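PDB 6G16: metastasis-associated protein MTA1 from Homo sapiens, which probably acts as a scaffold subunit of the NuRD chromatin-remodelling and deacetylase complex, its R1 domain binding histone chaperones of the RBBP4/7 family. Local coordinates for residues Arg26-Pro31 with Ala45-Glu50. Numbering follows the deposited sequence.
Sequences REILRP and AAIKAE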
# COMPACT_ATOMS: atom_id res chain seq x y z
N ARG B 26 2.51 8.24 29.08
CA ARG B 26 1.53 8.82 28.16
C ARG B 26 1.56 10.35 28.12
O ARG B 26 1.50 10.93 27.05
CB ARG B 26 0.13 8.31 28.53
CG ARG B 26 -0.99 8.82 27.64
CD ARG B 26 -2.28 8.02 27.81
NE ARG B 26 -2.09 6.59 27.53
CZ ARG B 26 -2.04 6.03 26.31
NH1 ARG B 26 -2.18 6.78 25.21
NH2 ARG B 26 -1.87 4.72 26.18
N GLU B 27 1.63 11.01 29.27
CA GLU B 27 1.52 12.48 29.33
C GLU B 27 2.76 13.20 28.81
O GLU B 27 2.68 14.36 28.39
CB GLU B 27 1.20 12.96 30.76
CG GLU B 27 0.03 12.29 31.48
CD GLU B 27 -1.24 12.15 30.64
OE1 GLU B 27 -1.45 13.00 29.72
OE2 GLU B 27 -2.02 11.19 30.93
N ILE B 28 3.91 12.52 28.87
CA ILE B 28 5.16 13.05 28.34
C ILE B 28 5.32 12.73 26.84
O ILE B 28 5.60 13.61 26.04
CB ILE B 28 6.36 12.48 29.10
CG1 ILE B 28 6.30 13.00 30.55
CG2 ILE B 28 7.67 12.92 28.43
CD1 ILE B 28 7.45 12.56 31.45
N LEU B 29 5.15 11.47 26.49
CA LEU B 29 5.25 11.01 25.11
C LEU B 29 4.21 11.64 24.19
O LEU B 29 4.54 12.06 23.11
CB LEU B 29 5.12 9.49 25.07
CG LEU B 29 5.04 8.82 23.72
CD1 LEU B 29 6.24 9.15 22.85
CD2 LEU B 29 4.93 7.32 23.95
N ARG B 30 2.96 11.64 24.62
CA ARG B 30 1.84 12.21 23.85
C ARG B 30 1.73 11.51 22.49
O ARG B 30 1.94 12.14 21.46
CB ARG B 30 1.99 13.74 23.70
CG ARG B 30 1.99 14.49 25.02
CD ARG B 30 2.55 15.89 24.85
NE ARG B 30 1.78 16.69 23.90
CZ ARG B 30 2.29 17.55 23.01
NH1 ARG B 30 3.60 17.74 22.92
NH2 ARG B 30 1.47 18.20 22.18
N PRO B 31 1.42 10.21 22.50
CA PRO B 31 1.47 9.39 21.27
C PRO B 31 0.63 9.92 20.11
O PRO B 31 1.04 9.81 18.96
CB PRO B 31 0.91 8.02 21.72
CG PRO B 31 0.93 8.02 23.20
CD PRO B 31 0.88 9.45 23.64
N ALA B 45 14.74 10.95 27.11
CA ALA B 45 15.35 11.11 28.45
C ALA B 45 14.27 11.23 29.53
O ALA B 45 14.16 10.38 30.44
CB ALA B 45 16.30 12.32 28.48
N ALA B 46 13.43 12.27 29.37
CA ALA B 46 12.29 12.47 30.27
C ALA B 46 11.45 11.19 30.47
O ALA B 46 11.11 10.86 31.60
CB ALA B 46 11.43 13.61 29.76
N ILE B 47 11.15 10.49 29.37
CA ILE B 47 10.35 9.25 29.42
C ILE B 47 11.05 8.19 30.25
O ILE B 47 10.39 7.57 31.09
CB ILE B 47 10.03 8.71 28.00
CG1 ILE B 47 9.08 9.67 27.28
CG2 ILE B 47 9.41 7.30 28.06
CD1 ILE B 47 8.94 9.40 25.78
N LYS B 48 12.35 7.98 30.01
CA LYS B 48 13.13 6.95 30.72
C LYS B 48 13.21 7.24 32.23
O LYS B 48 13.07 6.34 33.07
CB LYS B 48 14.54 6.84 30.13
CG LYS B 48 14.57 6.13 28.79
CD LYS B 48 15.91 6.27 28.08
CE LYS B 48 15.76 6.00 26.60
NZ LYS B 48 17.08 6.12 25.91
N ALA B 49 13.41 8.51 32.55
CA ALA B 49 13.45 8.93 33.93
C ALA B 49 12.14 8.61 34.61
O ALA B 49 12.10 7.81 35.56
CB ALA B 49 13.73 10.42 34.02
N GLU B 50 11.05 9.17 34.09
CA GLU B 50 9.74 9.01 34.73
C GLU B 50 9.25 7.55 34.73
O GLU B 50 8.48 7.16 35.59
CB GLU B 50 8.68 9.91 34.11
CG GLU B 50 7.57 10.28 35.09
CD GLU B 50 6.21 10.54 34.44
OE1 GLU B 50 5.98 10.16 33.25
OE2 GLU B 50 5.34 11.10 35.14
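I28 supplies most of what the short helix 26-29 offers to helix 44-53, and its two branches go to different partners. CG2 reaches the I47 and A46 side, lying 3.7 Å from I47 CG1 and 4.0 Å from A46 CB. The other branch, CG1 with CD1 at its end, crosses the E50 side chain at an angle, with I28 CD1 3.8 Å from E50 CD, the carboxylate carbon, and 4.0 Å from E50 CB. Chi1 of -66° directs the branches this way, with CG1 anti to the carbonyl carbon and CG2 anti to the backbone N. With an alanine in place of I28 both branches would be gone, which would probably leave I47 CG1 and the aliphatic part of E50 without their cover from helix 26-29. I47 slides past I28 in the opposite direction and sends its CD1 to L29, 3.9 Å from L29 CB and 4.0 Å from L29 CD1. No hydrogen bond crosses between the segments; what holds them is the packing of aliphatic groups, with the E50 carboxylate at one end.

The carboxylate of E50 is held from its own chain, where OE2 forms a salt bridge with R54, so the methyl of I28 rests beside a charge that already has a mate. Around the buried side, I42 packs on both L29 and I47, while C25 touches I47 and E50. R30 ends helix 26-29: its N bonds to R26 O at 2.9 Å, its positive phi of 58° takes the chain out of helical conformation, and the same residue stands at the N-cap position of helix 31-34. L29 and I47 each also meet an aromatic side chain of another protein, and R26 makes a salt bridge to an acidic side chain there. The short helix 26-29 packed against helix 44-53, largely through I28 and I47, is helix-helix packing within the MTA R1 domain, beside its interface with that partner.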